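PDB 2NXF: manganese-dependent ADP-ribose/CDP-alcohol diphosphatase from Danio rerio, which probably hydrolyses ADP-ribose and CDP-alcohols such as CDP-choline at a dinuclear metal centre, releasing AMP or CMP. Local coordinates for residues A[140-145]-A[299-304]; A[155-158]-A[162-165]; A[277-282]-A[317-322]. All blocks are in the same frame, centred on the assembly; numbering follows the deposited sequence.

Interaction 1: residues A[140-145]-A[299-304]; sequences PNFRFV and AYLYED
Phe142 and Leu301 mark the closest backbone approach, CA to CA 8.7 Å, so residues 140-145 and 299-304 lie too far apart to pair as strands and meet through their side chains. The Leu301 methyl CD1 sits over one face of the Phe142 ring, 4.1 Å from the centroid and 24° off the normal, a CH-pi contact displaced toward the rim at Phe142 CD1. Farther along the same ring, Leu301 CB packs on Phe142 CE1 and CZ, and CD2 on CE1, and the two side chains run past each other in opposite directions. This is the interior of the calcineurin-like phosphoesterase beta sandwich: strand 142-146 belongs to one mixed sheet, strand 295-301 to the other. With chi1 at -66°, Phe142 carries its ring beside its own backbone N and sends CZ toward the end of strand 295-301, where the carbonyl O of Tyr302 lies near the ring plane at the edge, 3.6 Å from CZ. That oxygen is also hydrogen-bonded by Tyr321 OH. Deeper in, Phe144 brings CE1 edge-on to Leu301 CD1 at 4.2 Å, and Phe8 of strand 6-11 meets the Phe144 ring edge-to-face.

Interaction 2: residues A[155-158]-A[162-165]; sequences IGRE and EKHT
Arg157 and Lys163 lie obliquely across one another where the loop after strand 142-146 turns into helix 162-174 of this calcineurin-like phosphoesterase, the helix presenting its first turn to the loop just before it. Lys163 lays its methylene CD over one face of the Arg157 guanidinium, 3.5 Å from NE and 3.8 Å from CZ, so aliphatic carbon covers that face. Two bends contribute to the fit: the arginine chain folds at chi2, and the lysine chain turns at chi3. Beyond the overlap, Lys163 NZ comes within 4.0 Å of Arg157 NH2. The two cationic ends converge on the same anion, each making a salt bridge with Asp151 OD1, while Arg157 NH1 reaches Asp130. A bound zinc ion lies about 8 Å from the Lys163 side chain, but the contact is away from the dinuclear centre. At the root of the arginine the packing is between aliphatic carbons, CB against His164 CB at 3.8 Å. His164 holds CG anti to its backbone N, chi1 -177°, which lays the imidazole against the loop's peptide groups at an oblique angle. Its CD2 stands 3.2 Å from Arg157 O, and its CB presses on Glu158 O at only 3.0 Å, an oxygen hydrogen-bonded with Ser161 OG.

Interaction 3: residues A[277-282]-A[317-322]; sequences GAQHIT and LTITYS
Gln279 faces both Leu317 and Ile319 between two nearly antiparallel strands, 279-282 and 317-320, whose axes come no nearer than 9.6 Å and make an angle of 159°. The aliphatic contacts come first. Ile319 reaches obliquely across the base of the glutamine, its CD1 resting 3.7 Å from Gln279 CB and almost as near CG, with CG1 following close by. Two residues farther along 279-282, and two back along 317-320, Ile281 and Leu317 meet tip to tip, CG1 against the methyl CD2 at 3.8 Å. The second group is amide against methyl. Gln279 is folded at chi2, 82°, which swings its carboxamide forward along its own strand, toward His280 O, to meet Leu317 coming from the opposite direction. The same Leu317 CD2 that touches Ile281 therefore lies 3.7 Å from Gln279 NE2 and also packs on CD, while OE1 is flanked more loosely by Leu317 CD1 and Ile319 CG1. The polar interaction stays within one strand: NE2 donates to the carbonyl O of His280, 3.3 Å away, in a fairly straight bond of 166°. The acceptor lies close to the amide plane, whereas the donor stands well above the carbonyl plane. This bond gives the buried amide nitrogen a partner and would help to set the turn of the carboxamide against the leucine. Around these side chains, Met306 of strand 305-312 touches both isoleucines, and Leu259 of strand 258-263 touches Ile319. Strand 279-282 lies in one mixed sheet and 317-320 edges the other; two such sheets packed face to face form the metallophosphoesterase beta sandwich.

From the N terminus, residues 140-145 come first and meet 299-304 only after more than 150 residues, so interaction 1 closes a long loop. Nested inside it, interaction 2 closes a short turn between 155-158 and 162-165, at the entrance to helix 162-174 and on the opposite side of the chain's centre. Residues 277-282 enter before interaction 1 has closed, and 317-322 return to them afterwards, so interactions 1 and 3 cross. Both join the two sheets of the sandwich, with centres about 12 Å apart, and they touch at the C-terminal end: Asp304 O lies 3.0 Å from Tyr321 N, a probable hydrogen bond.

Interaction 1: residues A[140-145]-A[299-304]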
loop_
_atom_site.group_PDB
_atom_site.type_symbol
_atom_site.label_atom_id
_atom_site.label_comp_id
_atom_site.label_asym_id
_atom_site.label_seq_id
_atom_site.Cartn_x
_atom_site.Cartn_y
_atom_site.Cartn_z
ATOM N N PRO A 140 20.174 -11.172 2.681
ATOM C CA PRO A 140 20.153 -12.471 3.348
ATOM C C PRO A 140 19.230 -12.478 4.566
ATOM O O PRO A 140 19.306 -11.566 5.393
ATOM C CB PRO A 140 21.617 -12.663 3.786
ATOM C CG PRO A 140 22.400 -11.865 2.801
ATOM C CD PRO A 140 21.554 -10.650 2.556
ATOM N N ASN A 141 18.360 -13.491 4.646
ATOM C CA ASN A 141 17.448 -13.704 5.787
ATOM C C ASN A 141 16.235 -12.766 5.828
ATOM O O ASN A 141 15.513 -12.739 6.835
ATOM C CB ASN A 141 18.194 -13.641 7.141
ATOM C CG ASN A 141 19.407 -14.559 7.192
ATOM O OD1 ASN A 141 20.536 -14.114 7.435
ATOM N ND2 ASN A 141 19.183 -15.845 6.971
ATOM N N PHE A 142 16.039 -11.991 4.763
ATOM C CA PHE A 142 14.870 -11.096 4.647
ATOM C C PHE A 142 14.102 -11.339 3.380
ATOM O O PHE A 142 14.685 -11.716 2.345
ATOM C CB PHE A 142 15.285 -9.621 4.724
ATOM C CG PHE A 142 15.825 -9.240 6.062
ATOM C CD1 PHE A 142 14.956 -8.907 7.091
ATOM C CD2 PHE A 142 17.201 -9.257 6.313
ATOM C CE1 PHE A 142 15.445 -8.592 8.358
ATOM C CE2 PHE A 142 17.703 -8.926 7.579
ATOM C CZ PHE A 142 16.821 -8.597 8.595
ATOM N N ARG A 143 12.789 -11.140 3.460
ATOM C CA ARG A 143 11.940 -11.351 2.293
ATOM C C ARG A 143 10.897 -10.250 2.257
ATOM O O ARG A 143 10.364 -9.895 3.302
ATOM C CB ARG A 143 11.285 -12.731 2.323
ATOM C CG ARG A 143 10.579 -13.034 0.969
ATOM C CD ARG A 143 10.417 -14.495 0.734
ATOM N NE ARG A 143 11.707 -15.166 0.772
ATOM C CZ ARG A 143 12.481 -15.379 -0.291
ATOM N NH1 ARG A 143 12.093 -14.994 -1.509
ATOM N NH2 ARG A 143 13.634 -15.987 -0.134
ATOM N N PHE A 144 10.666 -9.684 1.067
ATOM C CA PHE A 144 9.602 -8.689 0.844
ATOM C C PHE A 144 8.485 -9.347 0.069
ATOM O O PHE A 144 8.739 -10.096 -0.886
ATOM C CB PHE A 144 10.111 -7.516 -0.018
ATOM C CG PHE A 144 10.921 -6.479 0.731
ATOM C CD1 PHE A 144 11.490 -6.749 1.965
ATOM C CD2 PHE A 144 11.140 -5.225 0.158
ATOM C CE1 PHE A 144 12.255 -5.748 2.636
ATOM C CE2 PHE A 144 11.891 -4.242 0.820
ATOM C CZ PHE A 144 12.434 -4.502 2.047
ATOM N N VAL A 145 7.246 -9.029 0.442
ATOM C CA VAL A 145 6.077 -9.543 -0.262
ATOM C C VAL A 145 5.195 -8.333 -0.549
ATOM O O VAL A 145 4.867 -7.574 0.374
ATOM C CB VAL A 145 5.283 -10.560 0.604
ATOM C CG1 VAL A 145 4.037 -11.064 -0.149
ATOM C CG2 VAL A 145 6.177 -11.756 1.024
ATOM N N ALA A 299 13.686 2.878 6.382
ATOM C CA ALA A 299 13.739 1.739 7.280
ATOM C C ALA A 299 15.098 1.080 7.196
ATOM O O ALA A 299 15.674 0.940 6.108
ATOM C CB ALA A 299 12.634 0.738 6.954
ATOM N N TYR A 300 15.592 0.687 8.363
ATOM C CA TYR A 300 16.877 0.033 8.502
ATOM C C TYR A 300 16.654 -1.346 9.124
ATOM O O TYR A 300 16.159 -1.447 10.240
ATOM C CB TYR A 300 17.791 0.878 9.402
ATOM C CG TYR A 300 18.112 2.247 8.836
ATOM C CD1 TYR A 300 19.307 2.460 8.153
ATOM C CD2 TYR A 300 17.228 3.317 8.980
ATOM C CE1 TYR A 300 19.622 3.701 7.621
ATOM C CE2 TYR A 300 17.538 4.582 8.451
ATOM C CZ TYR A 300 18.744 4.747 7.764
ATOM O OH TYR A 300 19.086 5.973 7.231
ATOM N N LEU A 301 17.031 -2.397 8.392
ATOM C CA LEU A 301 16.948 -3.760 8.880
ATOM C C LEU A 301 18.315 -4.161 9.412
ATOM O O LEU A 301 19.289 -4.220 8.662
ATOM C CB LEU A 301 16.508 -4.714 7.760
ATOM C CG LEU A 301 15.095 -4.483 7.216
ATOM C CD1 LEU A 301 14.888 -5.304 5.939
ATOM C CD2 LEU A 301 14.036 -4.829 8.274
ATOM N N TYR A 302 18.381 -4.395 10.722
ATOM C CA TYR A 302 19.581 -4.919 11.354
ATOM C C TYR A 302 19.391 -6.405 11.638
ATOM O O TYR A 302 18.317 -6.966 11.378
ATOM C CB TYR A 302 19.879 -4.174 12.659
ATOM C CG TYR A 302 20.136 -2.701 12.483
ATOM C CD1 TYR A 302 21.439 -2.223 12.306
ATOM C CD2 TYR A 302 19.082 -1.785 12.512
ATOM C CE1 TYR A 302 21.684 -0.867 12.150
ATOM C CE2 TYR A 302 19.317 -0.432 12.360
ATOM C CZ TYR A 302 20.616 0.014 12.181
ATOM O OH TYR A 302 20.846 1.360 12.028
ATOM N N GLU A 303 20.421 -7.034 12.196
ATOM C CA GLU A 303 20.319 -8.445 12.524
ATOM C C GLU A 303 19.381 -8.715 13.701
ATOM O O GLU A 303 18.847 -9.816 13.814
ATOM C CB GLU A 303 21.713 -9.062 12.726
ATOM C CG GLU A 303 22.574 -8.879 11.481
ATOM C CD GLU A 303 23.847 -9.691 11.469
ATOM O OE1 GLU A 303 24.502 -9.808 12.525
ATOM O OE2 GLU A 303 24.194 -10.198 10.379
ATOM N N ASP A 304 19.140 -7.703 14.542
ATOM C CA ASP A 304 18.345 -7.889 15.756
ATOM C C ASP A 304 17.090 -7.017 15.881
ATOM O O ASP A 304 16.271 -7.238 16.780
ATOM C CB ASP A 304 19.231 -7.707 16.995
ATOM C CG ASP A 304 19.686 -6.268 17.198
ATOM O OD1 ASP A 304 19.846 -5.507 16.215
ATOM O OD2 ASP A 304 19.900 -5.900 18.368
#

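Interaction 2: residues A[155-158]-A[162-165]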
loop_
_atom_site.group_PDB
_atom_site.type_symbol
_atom_site.label_atom_id
_atom_site.label_comp_id
_atom_site.label_asym_id
_atom_site.label_seq_id
_atom_site.Cartn_x
_atom_site.Cartn_y
_atom_site.Cartn_z
ATOM N N ILE A 155 -13.407 -2.019 -8.756
ATOM C CA ILE A 155 -12.710 -0.937 -9.455
ATOM C C ILE A 155 -11.469 -1.427 -10.217
ATOM O O ILE A 155 -11.000 -0.743 -11.151
ATOM C CB ILE A 155 -12.324 0.226 -8.511
ATOM C CG1 ILE A 155 -11.331 -0.249 -7.426
ATOM C CG2 ILE A 155 -13.567 0.905 -7.937
ATOM C CD1 ILE A 155 -10.702 0.897 -6.679
ATOM N N GLY A 156 -10.970 -2.600 -9.832
ATOM C CA GLY A 156 -9.756 -3.175 -10.427
ATOM C C GLY A 156 -9.949 -4.468 -11.208
ATOM O O GLY A 156 -8.982 -5.194 -11.482
ATOM N N ARG A 157 -11.196 -4.772 -11.547
ATOM C CA ARG A 157 -11.516 -5.945 -12.371
ATOM C C ARG A 157 -12.530 -5.541 -13.453
ATOM O O ARG A 157 -13.278 -4.585 -13.267
ATOM C CB ARG A 157 -12.079 -7.061 -11.484
ATOM C CG ARG A 157 -11.076 -7.678 -10.489
ATOM C CD ARG A 157 -9.928 -8.396 -11.222
ATOM N NE ARG A 157 -8.942 -8.952 -10.291
ATOM C CZ ARG A 157 -7.780 -9.481 -10.663
ATOM N NH1 ARG A 157 -7.419 -9.483 -11.955
ATOM N NH2 ARG A 157 -6.968 -9.989 -9.738
ATOM N N GLU A 158 -12.534 -6.260 -14.575
ATOM C CA GLU A 158 -13.376 -5.933 -15.735
ATOM C C GLU A 158 -14.802 -6.400 -15.514
ATOM O O GLU A 158 -15.032 -7.522 -15.064
ATOM C CB GLU A 158 -12.842 -6.614 -17.004
ATOM C CG GLU A 158 -11.449 -6.190 -17.454
ATOM C CD GLU A 158 -10.906 -7.042 -18.615
ATOM O OE1 GLU A 158 -11.710 -7.523 -19.446
ATOM O OE2 GLU A 158 -9.663 -7.219 -18.691
ATOM N N GLU A 162 -15.377 -13.131 -13.973
ATOM C CA GLU A 162 -15.709 -13.937 -12.807
ATOM C C GLU A 162 -15.342 -13.196 -11.523
ATOM O O GLU A 162 -16.136 -13.115 -10.584
ATOM C CB GLU A 162 -14.959 -15.266 -12.900
ATOM C CG GLU A 162 -15.420 -16.356 -11.962
ATOM C CD GLU A 162 -14.828 -17.716 -12.344
ATOM O OE1 GLU A 162 -13.582 -17.847 -12.378
ATOM O OE2 GLU A 162 -15.611 -18.647 -12.619
ATOM N N LYS A 163 -14.141 -12.632 -11.490
ATOM C CA LYS A 163 -13.681 -11.950 -10.301
ATOM C C LYS A 163 -14.443 -10.650 -10.016
ATOM O O LYS A 163 -14.758 -10.356 -8.872
ATOM C CB LYS A 163 -12.165 -11.739 -10.346
ATOM C CG LYS A 163 -11.553 -11.950 -9.006
ATOM C CD LYS A 163 -10.019 -12.093 -9.047
ATOM C CE LYS A 163 -9.583 -13.528 -8.785
ATOM N NZ LYS A 163 -8.099 -13.614 -8.645
ATOM N N HIS A 164 -14.783 -9.891 -11.054
ATOM C CA HIS A 164 -15.590 -8.678 -10.839
ATOM C C HIS A 164 -16.972 -9.038 -10.289
ATOM O O HIS A 164 -17.472 -8.384 -9.367
ATOM C CB HIS A 164 -15.746 -7.885 -12.135
ATOM C CG HIS A 164 -16.503 -6.605 -11.966
ATOM N ND1 HIS A 164 -17.880 -6.556 -11.935
ATOM C CD2 HIS A 164 -16.075 -5.327 -11.815
ATOM C CE1 HIS A 164 -18.268 -5.304 -11.767
ATOM N NE2 HIS A 164 -17.196 -4.538 -11.697
ATOM N N THR A 165 -17.584 -10.066 -10.873
ATOM C CA THR A 165 -18.923 -10.506 -10.452
ATOM C C THR A 165 -18.877 -10.979 -8.992
ATOM O O THR A 165 -19.722 -10.596 -8.180
ATOM C CB THR A 165 -19.457 -11.621 -11.376
ATOM O OG1 THR A 165 -19.493 -11.140 -12.726
ATOM C CG2 THR A 165 -20.871 -12.029 -10.976
#

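Interaction 3: residues A[277-282]-A[317-322]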
loop_
_atom_site.group_PDB
_atom_site.type_symbol
_atom_site.label_atom_id
_atom_site.label_comp_id
_atom_site.label_asym_id
_atom_site.label_seq_id
_atom_site.Cartn_x
_atom_site.Cartn_y
_atom_site.Cartn_z
ATOM N N GLY A 277 2.810 -10.548 17.969
ATOM C CA GLY A 277 4.099 -9.844 17.963
ATOM C C GLY A 277 4.394 -9.121 16.651
ATOM O O GLY A 277 5.288 -8.271 16.589
ATOM N N ALA A 278 3.645 -9.451 15.604
ATOM C CA ALA A 278 3.804 -8.795 14.307
ATOM C C ALA A 278 3.411 -7.330 14.420
ATOM O O ALA A 278 2.425 -6.994 15.058
ATOM C CB ALA A 278 2.973 -9.475 13.257
ATOM N N GLN A 279 4.203 -6.468 13.803
ATOM C CA GLN A 279 3.939 -5.041 13.821
ATOM C C GLN A 279 3.129 -4.649 12.592
ATOM O O GLN A 279 3.493 -5.016 11.477
ATOM C CB GLN A 279 5.278 -4.305 13.823
ATOM C CG GLN A 279 5.187 -2.825 13.680
ATOM C CD GLN A 279 4.880 -2.160 14.994
ATOM O OE1 GLN A 279 5.604 -2.353 15.980
ATOM N NE2 GLN A 279 3.806 -1.358 15.025
ATOM N N HIS A 280 2.045 -3.903 12.796
ATOM C CA HIS A 280 1.308 -3.300 11.680
ATOM C C HIS A 280 1.608 -1.825 11.631
ATOM O O HIS A 280 1.571 -1.145 12.666
ATOM C CB HIS A 280 -0.191 -3.569 11.826
ATOM C CG HIS A 280 -0.523 -5.019 11.655
ATOM N ND1 HIS A 280 -1.051 -5.519 10.490
ATOM C CD2 HIS A 280 -0.295 -6.088 12.461
ATOM C CE1 HIS A 280 -1.172 -6.833 10.594
ATOM N NE2 HIS A 280 -0.730 -7.203 11.785
ATOM N N ILE A 281 1.949 -1.349 10.434
ATOM C CA ILE A 281 2.271 0.059 10.240
ATOM C C ILE A 281 1.432 0.584 9.082
ATOM O O ILE A 281 1.462 0.032 7.977
ATOM C CB ILE A 281 3.767 0.268 9.892
ATOM C CG1 ILE A 281 4.668 -0.377 10.956
ATOM C CG2 ILE A 281 4.095 1.768 9.721
ATOM C CD1 ILE A 281 6.115 -0.566 10.481
ATOM N N THR A 282 0.666 1.640 9.339
ATOM C CA THR A 282 -0.062 2.320 8.276
ATOM C C THR A 282 0.556 3.702 8.120
ATOM O O THR A 282 0.477 4.518 9.021
ATOM C CB THR A 282 -1.572 2.423 8.594
ATOM O OG1 THR A 282 -2.083 1.113 8.868
ATOM C CG2 THR A 282 -2.363 3.052 7.398
ATOM N N LEU A 317 9.878 4.301 14.714
ATOM C CA LEU A 317 9.431 3.055 15.307
ATOM C C LEU A 317 10.586 2.078 15.287
ATOM O O LEU A 317 11.342 2.033 14.312
ATOM C CB LEU A 317 8.264 2.497 14.481
ATOM C CG LEU A 317 7.429 1.325 14.965
ATOM C CD1 LEU A 317 6.953 1.479 16.399
ATOM C CD2 LEU A 317 6.242 1.227 14.018
ATOM N N THR A 318 10.721 1.304 16.358
ATOM C CA THR A 318 11.701 0.220 16.397
ATOM C C THR A 318 10.963 -1.092 16.672
ATOM O O THR A 318 10.133 -1.167 17.583
ATOM C CB THR A 318 12.811 0.479 17.456
ATOM O OG1 THR A 318 13.509 1.688 17.131
ATOM C CG2 THR A 318 13.820 -0.684 17.507
ATOM N N ILE A 319 11.253 -2.117 15.875
ATOM C CA ILE A 319 10.745 -3.459 16.151
ATOM C C ILE A 319 11.923 -4.335 16.554
ATOM O O ILE A 319 12.830 -4.550 15.766
ATOM C CB ILE A 319 10.079 -4.123 14.923
ATOM C CG1 ILE A 319 9.097 -3.182 14.225
ATOM C CG2 ILE A 319 9.447 -5.484 15.346
ATOM C CD1 ILE A 319 8.799 -3.618 12.781
ATOM N N THR A 320 11.898 -4.828 17.783
ATOM C CA THR A 320 12.909 -5.777 18.244
ATOM C C THR A 320 12.460 -7.173 17.804
ATOM O O THR A 320 11.276 -7.524 17.927
ATOM C CB THR A 320 13.111 -5.669 19.762
ATOM O OG1 THR A 320 13.356 -4.292 20.109
ATOM C CG2 THR A 320 14.290 -6.517 20.201
ATOM N N TYR A 321 13.373 -7.950 17.222
ATOM C CA TYR A 321 12.977 -9.233 16.639
ATOM C C TYR A 321 12.690 -10.266 17.724
ATOM O O TYR A 321 13.348 -10.283 18.749
ATOM C CB TYR A 321 14.055 -9.794 15.714
ATOM C CG TYR A 321 14.433 -8.966 14.503
ATOM C CD1 TYR A 321 15.646 -9.206 13.857
ATOM C CD2 TYR A 321 13.601 -7.964 13.998
ATOM C CE1 TYR A 321 16.030 -8.487 12.756
ATOM C CE2 TYR A 321 13.977 -7.230 12.876
ATOM C CZ TYR A 321 15.202 -7.489 12.271
ATOM O OH TYR A 321 15.611 -6.776 11.177
ATOM N N SER A 322 11.704 -11.126 17.467
ATOM C CA SER A 322 11.371 -12.237 18.360
ATOM C C SER A 322 12.437 -13.307 18.221
ATOM O O SER A 322 12.984 -13.471 17.124
ATOM C CB SER A 322 10.021 -12.834 17.976
ATOM O OG SER A 322 10.078 -13.418 16.674
ATOM O OXT SER A 322 12.751 -14.032 19.170
#